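PDB 6QAZ: cyanophage-like gp41-1 intein from Metagenome, which probably carries out protein splicing, excising itself from a precursor and joining the flanking polypeptides, and is naturally split in its native form. Local coordinates for residues A[11-15]-A[16-20]; A[21-24]-A[25-29]; A[28-32]-A[33-37]; A[80-83]-A[84-87]. All blocks are in the same frame, centred on the assembly; numbering follows the deposited sequence. Where two conformers were deposited one is given.

Contact 1 (A[11-15]-A[16-20]); sequences VQTPQ and GMKEI
Val11 and Lys18 face each other as an antiparallel hydrogen-bonded pair in the hairpin of strands 10-13 and 16-19. Val11 N donates a hydrogen bond to Lys18 O at 2.9 Å (171° at the hydrogen), and Lys18 N donates one back to Val11 O at 2.8 Å. The Val11 side chain rests its CG2 on Lys18 O at 3.6 Å, while its branched body turns into the protein against Ile23, Val29 and Phe119, a place suited to a compact apolar residue.

Lys18 lies on the same face of the hairpin. With CG anti to its own carbonyl carbon (chi1 -66°) and the chain extended beyond it, the lysine crosses Thr13 nearly at a right angle. Lys18 CD packs on Thr13 CG2 at 3.7 Å, and the ammonium group goes on to a salt bridge with Asp27.

Gly16 closes the type I turn from Thr13. Its phi of 117° is readily reached by a residue without a beta carbon, and its carbonyl oxygen is gripped twice by Thr13. Thr13 N reaches Gly16 O at 2.9 Å from above the carbonyl plane, whereas Thr13 OG1 meets that oxygen in the plane, on a lone pair, at 2.8 Å. Gly16 N binds Thr13 O.

On the opposite face the bent chain of Met17 brings CE to 3.7 Å from Gln12 OE1, an oxygen whose hydrogen bond comes from Lys90 NZ, the methyl packing against it. Turn and strands are closed by hydrogen bonds between neutral groups, while lysine methylenes cover the threonine methyl and Asp27 probably offsets the lysine charge.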
ATOM      1  N   VAL A  11      -3.049  -2.922  -7.992  1.00 13.97           N
ATOM      2  CA  VAL A  11      -3.125  -1.462  -8.201  1.00 14.07           C
ATOM      3  C   VAL A  11      -3.898  -1.238  -9.496  1.00 13.89           C
ATOM      4  O   VAL A  11      -3.955  -2.104 -10.370  1.00 15.64           O
ATOM      5  CB  VAL A  11      -1.725  -0.836  -8.243  1.00 14.14           C
ATOM      6  CG1 VAL A  11      -1.020  -1.047  -6.922  1.00 15.39           C
ATOM      7  CG2 VAL A  11      -0.892  -1.350  -9.398  1.00 15.42           C
ATOM      8  N   GLN A  12      -4.501  -0.070  -9.613  1.00 14.93           N
ATOM      9  CA  GLN A  12      -5.365   0.268 -10.744  0.50 15.48           C
ATOM     10  C   GLN A  12      -4.585   1.115 -11.755  1.00 14.72           C
ATOM     11  O   GLN A  12      -4.161   2.222 -11.408  1.00 15.46           O
ATOM     12  CB  GLN A  12      -6.564   1.002 -10.175  0.50 17.86           C
ATOM     13  CG  GLN A  12      -7.688   1.099 -11.167  0.50 19.68           C
ATOM     14  CD  GLN A  12      -8.965   1.591 -10.545  0.50 21.32           C
ATOM     15  OE1 GLN A  12      -9.195   1.552  -9.338  0.50 22.25           O
ATOM     16  NE2 GLN A  12      -9.825   2.060 -11.403  0.50 24.80           N
ATOM     17  N   THR A  13      -4.424   0.609 -12.962  1.00 15.82           N
ATOM     18  CA  THR A  13      -3.827   1.375 -14.065  1.00 15.92           C
ATOM     19  C   THR A  13      -4.946   1.777 -14.993  1.00 17.49           C
ATOM     20  O   THR A  13      -6.039   1.192 -14.969  1.00 18.49           O
ATOM     21  CB  THR A  13      -2.737   0.595 -14.790  1.00 16.78           C
ATOM     22  OG1 THR A  13      -3.338  -0.355 -15.675  1.00 18.24           O
ATOM     23  CG2 THR A  13      -1.754  -0.047 -13.850  1.00 17.08           C
ATOM     24  N   PRO A  14      -4.676   2.650 -15.972  1.00 18.22           N
ATOM     25  CA  PRO A  14      -5.691   2.923 -16.991  1.00 20.87           C
ATOM     26  C   PRO A  14      -6.056   1.693 -17.826  1.00 21.92           C
ATOM     27  O   PRO A  14      -7.056   1.738 -18.514  1.00 28.43           O
ATOM     28  CB  PRO A  14      -5.076   4.067 -17.809  1.00 21.34           C
ATOM     29  CG  PRO A  14      -4.113   4.740 -16.829  1.00 19.68           C
ATOM     30  CD  PRO A  14      -3.512   3.570 -16.086  1.00 17.59           C
ATOM     31  N   GLN A  15      -5.173   0.704 -17.885  1.00 21.89           N
ATOM     32  CA  GLN A  15      -5.395  -0.545 -18.649  1.00 25.38           C
ATOM     33  C   GLN A  15      -6.018  -1.638 -17.760  1.00 25.72           C
ATOM     34  O   GLN A  15      -6.238  -2.742 -18.296  1.00 35.44           O
ATOM     35  CB  GLN A  15      -4.060  -0.998 -19.233  1.00 30.33           C
ATOM     36  CG  GLN A  15      -3.440   0.007 -20.208  1.00 35.25           C
ATOM     37  CD  GLN A  15      -2.714   1.177 -19.570  1.00 30.59           C
ATOM     38  OE1 GLN A  15      -2.158   1.103 -18.465  1.00 29.99           O
ATOM     39  NE2 GLN A  15      -2.712   2.290 -20.298  1.00 36.84           N
ATOM     40  N   GLY A  16      -6.386  -1.351 -16.509  1.00 21.35           N
ATOM     41  CA  GLY A  16      -7.021  -2.316 -15.599  1.00 21.29           C
ATOM     42  C   GLY A  16      -6.162  -2.571 -14.401  1.00 17.38           C
ATOM     43  O   GLY A  16      -5.117  -1.950 -14.190  1.00 18.04           O
ATOM     44  N   MET A  17      -6.623  -3.482 -13.576  1.00 16.97           N
ATOM     45  CA  MET A  17      -5.884  -3.819 -12.359  1.00 15.80           C
ATOM     46  C   MET A  17      -4.652  -4.623 -12.737  1.00 16.07           C
ATOM     47  O   MET A  17      -4.707  -5.482 -13.607  1.00 19.02           O
ATOM     48  CB  MET A  17      -6.753  -4.668 -11.427  1.00 17.07           C
ATOM     49  CG  MET A  17      -7.890  -3.952 -10.732  0.60 18.02           C
ATOM     50  SD  MET A  17      -7.296  -2.712  -9.546  0.60 17.09           S
ATOM     51  CE  MET A  17      -8.879  -2.136  -8.943  0.60 20.13           C
ATOM     52  N   LYS A  18      -3.575  -4.349 -12.062  1.00 14.88           N
ATOM     53  CA  LYS A  18      -2.324  -5.094 -12.221  1.00 14.89           C
ATOM     54  C   LYS A  18      -1.799  -5.505 -10.854  1.00 14.52           C
ATOM     55  O   LYS A  18      -1.924  -4.738  -9.898  1.00 15.66           O
ATOM     56  CB  LYS A  18      -1.242  -4.253 -12.915  0.60 15.46           C
ATOM     57  CG  LYS A  18      -1.537  -3.881 -14.351  0.60 16.57           C
ATOM     58  CD  LYS A  18      -0.351  -3.269 -15.066  0.60 18.28           C
ATOM     59  CE  LYS A  18      -0.683  -2.806 -16.469  0.60 19.89           C
ATOM     60  NZ  LYS A  18       0.513  -2.354 -17.209  0.60 20.64           N
ATOM     61  N   GLU A  19      -1.176  -6.667 -10.774  1.00 14.80           N
ATOM     62  CA  GLU A  19      -0.412  -7.003  -9.572  1.00 14.37           C
ATOM     63  C   GLU A  19       0.843  -6.150  -9.556  1.00 14.19           C
ATOM     64  O   GLU A  19       1.490  -5.900 -10.595  1.00 14.90           O
ATOM     65  CB  GLU A  19      -0.056  -8.480  -9.515  1.00 15.63           C
ATOM     66  CG  GLU A  19      -1.295  -9.346  -9.282  1.00 17.36           C
ATOM     67  CD  GLU A  19      -1.014 -10.853  -9.165  1.00 21.41           C
ATOM     68  OE1 GLU A  19       0.130 -11.289  -9.419  1.00 25.42           O
ATOM     69  OE2 GLU A  19      -1.913 -11.601  -8.759  1.00 27.99           O
ATOM     70  N   ILE A  20       1.223  -5.684  -8.372  1.00 13.93           N
ATOM     71  CA  ILE A  20       2.325  -4.725  -8.272  1.00 14.48           C
ATOM     72  C   ILE A  20       3.635  -5.356  -8.749  1.00 14.88           C
ATOM     73  O   ILE A  20       4.510  -4.620  -9.228  1.00 15.44           O
ATOM     74  CB  ILE A  20       2.390  -4.129  -6.865  1.00 14.41           C
ATOM     75  CG1 ILE A  20       3.195  -2.838  -6.848  1.00 16.12           C
ATOM     76  CG2 ILE A  20       2.836  -5.138  -5.844  1.00 14.53           C
ATOM     77  CD1 ILE A  20       3.201  -2.133  -5.534  1.00 17.15           C
TER
HETATM   78  O   HOH W   1      -5.095  -5.327 -16.300  1.00 50.45           O

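Contact 2 (A[21-24]-A[25-29]); sequences SNIQ and VGDLV
Asp27 reaches back over the type II turn that runs from Gln24 to Asp27, and its side chain does most of the holding. Asp27 CB sits 3.3 Å from Gln24 O, the oxygen that also accepts the turn bond from Asp27 N at 3.0 Å. Asp27 CG passes the CD1 methyl of Ile23 at 3.9 Å, so an apolar group lines one flank of the carboxylate. Asp27 OD2 then accepts a hydrogen bond from Gln24 N at 2.8 Å, nearly straight (168°), using the lone pair that points away from OD1. A water 2.7 Å from Asp27 OD2 and 2.8 Å from Asn22 O can donate to both, although other acceptors compete for its protons. The Lys18 bridge at OD1 would be expected to keep this buried acid ionised. An aspartate suits the site because its short chain can serve a backbone N-H and a lysine at once.

Gly26, at the third place of the turn, takes a positive phi (95°) that glycine adopts without strain. Beyond the carboxylate, Ile23 CD1 meets Val29 CG1 at 4.0 Å. The turn leads into strand 28-31 and lies beside strand 34-41, where Val38 packs on Ile23, Asp27 and Val29.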
ATOM      1  N   SER A  21       3.793  -6.667  -8.634  1.00 15.33           N
ATOM      2  CA  SER A  21       4.980  -7.349  -9.169  1.00 17.14           C
ATOM      3  C   SER A  21       5.126  -7.177 -10.676  1.00 16.44           C
ATOM      4  O   SER A  21       6.215  -7.420 -11.180  1.00 18.86           O
ATOM      5  CB  SER A  21       4.903  -8.832  -8.839  1.00 20.71           C
ATOM      6  OG  SER A  21       3.775  -9.411  -9.504  1.00 21.89           O
ATOM      7  N   ASN A  22       4.068  -6.798 -11.382  1.00 15.37           N
ATOM      8  CA  ASN A  22       4.103  -6.627 -12.838  1.00 15.53           C
ATOM      9  C   ASN A  22       4.234  -5.143 -13.219  1.00 14.99           C
ATOM     10  O   ASN A  22       4.309  -4.868 -14.408  1.00 17.21           O
ATOM     11  CB  ASN A  22       2.873  -7.264 -13.462  1.00 15.93           C
ATOM     12  CG  ASN A  22       2.826  -8.761 -13.292  1.00 16.73           C
ATOM     13  OD1 ASN A  22       3.871  -9.416 -13.262  1.00 18.60           O
ATOM     14  ND2 ASN A  22       1.639  -9.340 -13.157  1.00 19.44           N
ATOM     15  N   ILE A  23       4.234  -4.236 -12.271  1.00 14.63           N
ATOM     16  CA  ILE A  23       4.323  -2.789 -12.563  1.00 14.90           C
ATOM     17  C   ILE A  23       5.734  -2.471 -13.061  1.00 15.38           C
ATOM     18  O   ILE A  23       6.733  -3.021 -12.578  1.00 17.03           O
ATOM     19  CB  ILE A  23       3.940  -1.996 -11.313  1.00 15.27           C
ATOM     20  CG1 ILE A  23       2.434  -2.026 -11.097  1.00 15.84           C
ATOM     21  CG2 ILE A  23       4.507  -0.572 -11.328  1.00 17.42           C
ATOM     22  CD1 ILE A  23       1.647  -1.181 -12.057  1.00 16.95           C
ATOM     23  N   GLN A  24       5.785  -1.552 -14.009  1.00 15.75           N
ATOM     24  CA  GLN A  24       7.059  -1.083 -14.581  1.00 16.84           C
ATOM     25  C   GLN A  24       7.105   0.431 -14.538  1.00 15.82           C
ATOM     26  O   GLN A  24       6.062   1.113 -14.474  1.00 15.82           O
ATOM     27  CB  GLN A  24       7.270  -1.695 -15.951  0.50 19.56           C
ATOM     28  CG  GLN A  24       6.252  -1.248 -16.941  0.50 21.74           C
ATOM     29  CD  GLN A  24       6.413  -2.131 -18.154  0.50 23.70           C
ATOM     30  OE1 GLN A  24       5.576  -2.976 -18.451  0.50 27.39           O
ATOM     31  NE2 GLN A  24       7.536  -1.970 -18.817  0.50 21.52           N
ATOM     32  N   VAL A  25       8.301   0.964 -14.588  1.00 16.23           N
ATOM     33  CA  VAL A  25       8.475   2.415 -14.709  1.00 16.57           C
ATOM     34  C   VAL A  25       7.694   2.890 -15.918  1.00 17.37           C
ATOM     35  O   VAL A  25       7.725   2.272 -16.989  1.00 17.81           O
ATOM     36  CB  VAL A  25       9.954   2.784 -14.817  0.80 19.56           C
ATOM     37  CG1 VAL A  25      10.141   4.254 -15.194  0.80 24.05           C
ATOM     38  CG2 VAL A  25      10.731   2.418 -13.559  0.80 20.47           C
ATOM     39  N   GLY A  26       6.994   4.004 -15.729  1.00 17.38           N
ATOM     40  CA  GLY A  26       6.132   4.591 -16.759  1.00 19.09           C
ATOM     41  C   GLY A  26       4.683   4.189 -16.654  1.00 18.13           C
ATOM     42  O   GLY A  26       3.849   4.869 -17.260  1.00 21.29           O
ATOM     43  N   ASP A  27       4.361   3.123 -15.925  1.00 16.48           N
ATOM     44  CA  ASP A  27       2.947   2.821 -15.638  1.00 16.18           C
ATOM     45  C   ASP A  27       2.330   3.985 -14.867  1.00 15.10           C
ATOM     46  O   ASP A  27       3.020   4.789 -14.244  1.00 15.85           O
ATOM     47  CB  ASP A  27       2.776   1.558 -14.795  0.54 16.05           C
ATOM     48  CG  ASP A  27       2.584   0.232 -15.523  0.54 17.65           C
ATOM     49  OD1 ASP A  27       1.693   0.136 -16.380  0.54 20.73           O
ATOM     50  OD2 ASP A  27       3.368  -0.711 -15.232  0.54 17.92           O
ATOM     51  N   LEU A  28       1.017   4.050 -14.914  1.00 15.41           N
ATOM     52  CA  LEU A  28       0.208   5.020 -14.168  1.00 15.22           C
ATOM     53  C   LEU A  28      -0.668   4.260 -13.172  1.00 14.65           C
ATOM     54  O   LEU A  28      -1.307   3.281 -13.587  1.00 15.83           O
ATOM     55  CB  LEU A  28      -0.645   5.811 -15.156  1.00 15.85           C
ATOM     56  CG  LEU A  28       0.111   6.859 -15.978  1.00 17.18           C
ATOM     57  CD1 LEU A  28      -0.700   7.281 -17.170  1.00 21.02           C
ATOM     58  CD2 LEU A  28       0.493   8.068 -15.130  1.00 19.00           C
ATOM     59  N   VAL A  29      -0.683   4.698 -11.915  1.00 14.31           N
ATOM     60  CA  VAL A  29      -1.468   4.022 -10.863  1.00 14.20           C
ATOM     61  C   VAL A  29      -2.401   5.007 -10.206  1.00 13.93           C
ATOM     62  O   VAL A  29      -2.019   6.152  -9.899  1.00 14.68           O
ATOM     63  CB  VAL A  29      -0.573   3.301  -9.856  1.00 14.46           C
ATOM     64  CG1 VAL A  29       0.124   2.120 -10.512  1.00 15.71           C
ATOM     65  CG2 VAL A  29       0.411   4.211  -9.155  1.00 14.63           C
TER
HETATM   66  O   HOH W   2       3.404  -3.158 -16.449  1.00 21.93           O
HETATM   67  O   HOH W   3       9.501   0.197 -18.298  1.00 34.46           O

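Contact 3 (A[28-32]-A[33-37]); sequences LVLSN and TGYNE
Strands 28-31 and 34-37 run antiparallel, with Val29 and Asn36 as a hydrogen-bonded pair (Val29 O accepts from Asn36 N at 2.8 Å) between the non-hydrogen-bonded pairs Leu28-Glu37 and Leu30-Tyr35. On the sheet face that carries Leu28, Leu30 and Tyr35, Leu30 CD1 stands over the centre of the Tyr35 ring, 4.0 Å from the centroid and 12° off its normal, a CH-pi contact. Leu30 reaches it with CG anti to the backbone N (chi1 -176°), and its CB meets Tyr35 CE1 at 3.7 Å. The flat ring offers a broad surface to a branched aliphatic chain. Leu28 CB lies beside Tyr35 CB at 4.0 Å.

The two strands form a beta hairpin of the Hint (hedgehog/intein) fold, closed by a type I turn from Ser31 to Gly34. Ser31 serves this turn with a hydroxyl small enough to fold back. Placed between backbone N and carbonyl carbon (chi1 82°), Ser31 OG donates to Gly34 O at 2.8 Å and accepts from Thr33 N at 2.9 Å. Ser31 N reaches Gly34 O at 2.8 Å from the other side of the carbonyl plane. Asn36 ND2 lies 3.5 Å from Ser31 CB, and ND2 donates to Leu118 O and Asn116 OD1.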
ATOM      1  N   LEU A  28       1.017   4.050 -14.914  1.00 15.41           N
ATOM      2  CA  LEU A  28       0.208   5.020 -14.168  1.00 15.22           C
ATOM      3  C   LEU A  28      -0.668   4.260 -13.172  1.00 14.65           C
ATOM      4  O   LEU A  28      -1.307   3.281 -13.587  1.00 15.83           O
ATOM      5  CB  LEU A  28      -0.645   5.811 -15.156  1.00 15.85           C
ATOM      6  CG  LEU A  28       0.111   6.859 -15.978  1.00 17.18           C
ATOM      7  CD1 LEU A  28      -0.700   7.281 -17.170  1.00 21.02           C
ATOM      8  CD2 LEU A  28       0.493   8.068 -15.130  1.00 19.00           C
ATOM      9  N   VAL A  29      -0.683   4.698 -11.915  1.00 14.31           N
ATOM     10  CA  VAL A  29      -1.468   4.022 -10.863  1.00 14.20           C
ATOM     11  C   VAL A  29      -2.401   5.007 -10.206  1.00 13.93           C
ATOM     12  O   VAL A  29      -2.019   6.152  -9.899  1.00 14.68           O
ATOM     13  CB  VAL A  29      -0.573   3.301  -9.856  1.00 14.46           C
ATOM     14  CG1 VAL A  29       0.124   2.120 -10.512  1.00 15.71           C
ATOM     15  CG2 VAL A  29       0.411   4.211  -9.155  1.00 14.63           C
ATOM     16  N   LEU A  30      -3.622   4.564  -9.944  1.00 14.06           N
ATOM     17  CA  LEU A  30      -4.668   5.465  -9.446  1.00 14.49           C
ATOM     18  C   LEU A  30      -4.454   5.768  -7.972  1.00 13.88           C
ATOM     19  O   LEU A  30      -4.243   4.858  -7.164  1.00 14.22           O
ATOM     20  CB  LEU A  30      -6.037   4.819  -9.642  1.00 15.14           C
ATOM     21  CG  LEU A  30      -7.214   5.699  -9.247  1.00 16.98           C
ATOM     22  CD1 LEU A  30      -7.335   6.928 -10.132  1.00 19.24           C
ATOM     23  CD2 LEU A  30      -8.499   4.898  -9.277  1.00 20.26           C
ATOM     24  N   SER A  31      -4.559   7.047  -7.649  1.00 14.68           N
ATOM     25  CA  SER A  31      -4.557   7.585  -6.290  1.00 14.85           C
ATOM     26  C   SER A  31      -5.873   8.301  -6.021  1.00 14.56           C
ATOM     27  O   SER A  31      -6.769   8.320  -6.872  1.00 17.41           O
ATOM     28  CB  SER A  31      -3.388   8.532  -6.129  1.00 15.92           C
ATOM     29  OG  SER A  31      -3.692   9.800  -6.643  0.75 18.99           O
ATOM     30  N   ASN A  32      -5.944   8.949  -4.880  1.00 15.15           N
ATOM     31  CA  ASN A  32      -7.101   9.814  -4.548  1.00 15.63           C
ATOM     32  C   ASN A  32      -7.140  11.078  -5.399  1.00 16.20           C
ATOM     33  O   ASN A  32      -8.187  11.718  -5.410  1.00 19.44           O
ATOM     34  CB  ASN A  32      -7.091  10.164  -3.055  1.00 16.45           C
ATOM     35  CG  ASN A  32      -5.825  10.835  -2.599  1.00 16.52           C
ATOM     36  OD1 ASN A  32      -4.730  10.419  -2.944  1.00 17.20           O
ATOM     37  ND2 ASN A  32      -5.972  11.875  -1.819  1.00 21.23           N
ATOM     38  N   THR A  33      -5.998  11.449  -5.970  0.50 17.69           N
ATOM     39  CA  THR A  33      -5.766  12.632  -6.822  0.50 20.65           C
ATOM     40  C   THR A  33      -5.402  12.201  -8.233  0.50 18.14           C
ATOM     41  O   THR A  33      -4.485  12.697  -8.750  0.50 19.98           O
ATOM     42  CB  THR A  33      -4.530  13.452  -6.361  1.00 21.78           C
ATOM     43  OG1 THR A  33      -3.451  12.517  -6.398  1.00 30.86           O
ATOM     44  CG2 THR A  33      -4.689  14.064  -4.990  1.00 28.92           C
ATOM     45  N   GLY A  34      -6.048  11.257  -8.832  1.00 20.25           N
ATOM     46  CA  GLY A  34      -5.745  10.897 -10.222  1.00 18.01           C
ATOM     47  C   GLY A  34      -4.627   9.903 -10.316  1.00 15.61           C
ATOM     48  O   GLY A  34      -4.240   9.272  -9.318  1.00 18.34           O
ATOM     49  N   TYR A  35      -4.080   9.739 -11.489  1.00 14.93           N
ATOM     50  CA  TYR A  35      -3.049   8.733 -11.732  1.00 14.62           C
ATOM     51  C   TYR A  35      -1.667   9.310 -11.524  1.00 14.29           C
ATOM     52  O   TYR A  35      -1.308  10.352 -12.103  1.00 15.37           O
ATOM     53  CB  TYR A  35      -3.146   8.209 -13.159  1.00 15.90           C
ATOM     54  CG  TYR A  35      -4.303   7.259 -13.388  1.00 16.03           C
ATOM     55  CD1 TYR A  35      -4.188   5.921 -13.077  1.00 15.58           C
ATOM     56  CD2 TYR A  35      -5.538   7.690 -13.862  1.00 18.93           C
ATOM     57  CE1 TYR A  35      -5.230   5.033 -13.238  1.00 17.20           C
ATOM     58  CE2 TYR A  35      -6.603   6.799 -14.028  1.00 20.48           C
ATOM     59  CZ  TYR A  35      -6.441   5.460 -13.709  1.00 20.15           C
ATOM     60  OH  TYR A  35      -7.430   4.513 -13.855  1.00 25.04           O
ATOM     61  N   ASN A  36      -0.860   8.617 -10.730  1.00 14.03           N
ATOM     62  CA  ASN A  36       0.531   8.986 -10.528  1.00 14.07           C
ATOM     63  C   ASN A  36       1.442   8.100 -11.371  1.00 14.13           C
ATOM     64  O   ASN A  36       1.179   6.888 -11.508  1.00 15.13           O
ATOM     65  CB  ASN A  36       0.904   8.916  -9.051  1.00 13.97           C
ATOM     66  CG  ASN A  36       0.197   9.949  -8.219  1.00 13.89           C
ATOM     67  OD1 ASN A  36      -0.034  11.085  -8.690  1.00 14.00           O
ATOM     68  ND2 ASN A  36      -0.166   9.620  -6.990  1.00 14.64           N
ATOM     69  N   GLU A  37       2.492   8.669 -11.957  1.00 14.38           N
ATOM     70  CA  GLU A  37       3.438   7.894 -12.766  1.00 14.84           C
ATOM     71  C   GLU A  37       4.361   7.106 -11.852  1.00 14.22           C
ATOM     72  O   GLU A  37       4.889   7.638 -10.882  1.00 14.61           O
ATOM     73  CB  GLU A  37       4.314   8.838 -13.609  1.00 16.79           C
ATOM     74  CG  GLU A  37       5.296   8.069 -14.474  1.00 18.59           C
ATOM     75  CD  GLU A  37       6.361   8.803 -15.238  1.00 20.83           C
ATOM     76  OE1 GLU A  37       6.978   8.113 -16.123  0.50 18.98           O
ATOM     77  OE2 GLU A  37       6.617  10.015 -14.924  0.50 13.81           O
TER

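Contact 4 (A[80-83]-A[84-87])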
ATOM      1  N   GLY A  80       3.613   2.661  15.101  1.00 17.66           N
ATOM      2  CA  GLY A  80       2.419   2.581  15.953  1.00 18.40           C
ATOM      3  C   GLY A  80       1.109   2.432  15.227  1.00 17.49           C
ATOM      4  O   GLY A  80       0.057   2.447  15.875  1.00 20.53           O
ATOM      5  N   LEU A  81       1.099   2.260  13.898  1.00 16.74           N
ATOM      6  CA  LEU A  81      -0.185   1.983  13.221  1.00 16.74           C
ATOM      7  C   LEU A  81      -0.770   0.711  13.830  1.00 16.88           C
ATOM      8  O   LEU A  81      -0.071  -0.293  13.922  1.00 19.07           O
ATOM      9  CB  LEU A  81       0.061   1.793  11.735  1.00 16.56           C
ATOM     10  CG  LEU A  81      -1.190   1.601  10.890  1.00 16.32           C
ATOM     11  CD1 LEU A  81      -2.059   2.852  10.906  1.00 16.77           C
ATOM     12  CD2 LEU A  81      -0.799   1.291   9.473  1.00 18.25           C
ATOM     13  N   LYS A  82      -2.018   0.751  14.269  0.50 18.30           N
ATOM     14  CA  LYS A  82      -2.588  -0.381  15.026  1.00 19.37           C
ATOM     15  C   LYS A  82      -4.095  -0.435  14.847  1.00 16.83           C
ATOM     16  O   LYS A  82      -4.773   0.488  14.373  1.00 16.20           O
ATOM     17  CB  LYS A  82      -2.254  -0.237  16.494  1.00 20.66           C
ATOM     18  CG  LYS A  82      -2.832   0.996  17.088  1.00 20.24           C
ATOM     19  CD  LYS A  82      -2.564   1.108  18.587  1.00 26.36           C
ATOM     20  CE  LYS A  82      -1.101   1.177  19.006  1.00 27.09           C
ATOM     21  NZ  LYS A  82      -0.419   2.436  18.582  1.00 27.69           N
ATOM     22  N   GLU A  83      -4.584  -1.565  15.294  1.00 17.08           N
ATOM     23  CA  GLU A  83      -6.025  -1.819  15.322  0.50 17.21           C
ATOM     24  C   GLU A  83      -6.738  -0.646  16.003  1.00 16.83           C
ATOM     25  O   GLU A  83      -6.269  -0.112  17.030  1.00 18.31           O
ATOM     26  CB  GLU A  83      -6.291  -3.153  16.014  0.50 19.69           C
ATOM     27  CG  GLU A  83      -5.597  -4.321  15.323  0.50 21.74           C
ATOM     28  CD  GLU A  83      -5.215  -5.515  16.193  0.50 24.56           C
ATOM     29  OE1 GLU A  83      -5.882  -5.746  17.253  0.50 25.12           O
ATOM     30  OE2 GLU A  83      -4.166  -6.157  15.833  0.50 19.73           O
ATOM     31  N   GLY A  84      -7.871  -0.277  15.434  1.00 16.57           N
ATOM     32  CA  GLY A  84      -8.712   0.799  15.932  1.00 17.47           C
ATOM     33  C   GLY A  84      -8.445   2.125  15.288  1.00 17.07           C
ATOM     34  O   GLY A  84      -9.268   3.038  15.438  1.00 19.68           O
ATOM     35  N   MET A  85      -7.293   2.268  14.626  1.00 16.22           N
ATOM     36  CA  MET A  85      -7.047   3.435  13.758  1.00 15.98           C
ATOM     37  C   MET A  85      -7.744   3.200  12.440  1.00 15.48           C
ATOM     38  O   MET A  85      -8.169   2.086  12.174  1.00 20.45           O
ATOM     39  CB  MET A  85      -5.547   3.634  13.564  1.00 15.65           C
ATOM     40  CG  MET A  85      -4.863   4.021  14.858  1.00 16.82           C
ATOM     41  SD  MET A  85      -3.109   4.237  14.564  1.00 18.57           S
ATOM     42  CE  MET A  85      -2.561   4.742  16.183  1.00 20.75           C
ATOM     43  N   CYS A  86      -7.934   4.248  11.653  1.00 15.90           N
ATOM     44  CA  CYS A  86      -8.622   4.146  10.374  1.00 15.57           C
ATOM     45  C   CYS A  86      -7.679   4.441   9.211  1.00 14.68           C
ATOM     46  O   CYS A  86      -6.843   5.341   9.270  1.00 16.25           O
ATOM     47  CB  CYS A  86      -9.755   5.140  10.282  1.00 17.39           C
ATOM     48  SG  CYS A  86     -11.081   4.781  11.470  1.00 21.71           S
ATOM     49  N   LEU A  87      -7.874   3.674   8.143  1.00 14.35           N
ATOM     50  CA  LEU A  87      -7.273   3.937   6.840  1.00 14.29           C
ATOM     51  C   LEU A  87      -8.343   4.464   5.897  1.00 13.73           C
ATOM     52  O   LEU A  87      -9.521   4.357   6.164  1.00 17.23           O
ATOM     53  CB  LEU A  87      -6.595   2.690   6.274  1.00 13.59           C
ATOM     54  CG  LEU A  87      -5.494   2.085   7.130  1.00 14.25           C
ATOM     55  CD1 LEU A  87      -4.801   0.952   6.399  1.00 14.69           C
ATOM     56  CD2 LEU A  87      -4.477   3.130   7.568  1.00 15.11           C
TER
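Residues 80-83 and 84-87 meet at a type II turn from Lys82 to Met85, with end-to-end directions 103° apart. Met85 N closes the turn on Lys82 O at 3.1 Å, and Gly84, third in the turn, has a positive phi (94°) for which glycine is well suited.

The extended, unbranched Met85 chain runs back along the incoming loop and supplies most of the side-chain contact. Met85 CB lies 3.3 Å from Lys82 O. Farther out, Met85 SD accepts a weak, long hydrogen bond from Lys82 N at 3.7 Å, and the terminal CE methyl comes to 3.5 Å from Gly80 O. A flexible thioether fits here because it can touch both backbone polar atoms and hydrocarbon.

Lys82 curves round the same methyl. Bends at chi3 and chi4 curl the chain back, with Lys82 CG 3.9 Å from Met85 CE, so that NZ donates to Gly80 O at 2.7 Å, in the carbonyl plane on a lone pair. The charged end is tied to the loop's own backbone.

On the inner side, Leu81 CD1 touches Met85 SD and, at 4.1 Å, Leu87 CD2. These two leucines continue into the packing of Phe68 and Thr70 on strand 68-70 and Ile97 on strand 93-113. Met85 rests on Met75 of strand 73-75, while backbone bonds from Met85, just before strand 86-89, and from Leu87 within it join this region to strand 93-113.

How the contacts relate
Contacts 1, 2 and 3 follow one another along the chain and touch, whereas contact 4 lies apart, its centre about 26 Å from that of contact 1 and across the chain's centre from it. Contacts 2 and 3 share Leu28 and Val29 at the start of strand 28-31. Contact 1 joins contact 2 through the lysine-aspartate bridge and contact 3 through a probable hydrogen bond of Gln12 O with Leu30 N. All four are partly buried: Val11, Ile23, Val29, Leu81 and Leu87 lie inside, whereas Val25, Leu28 and Met17 are exposed, as are several turn residues. Contacts 1 and 3 close hairpins by paired backbone bonds and a turn hydroxyl; contact 2 relies on a carboxylate, and contact 4 on a thioether and leucines.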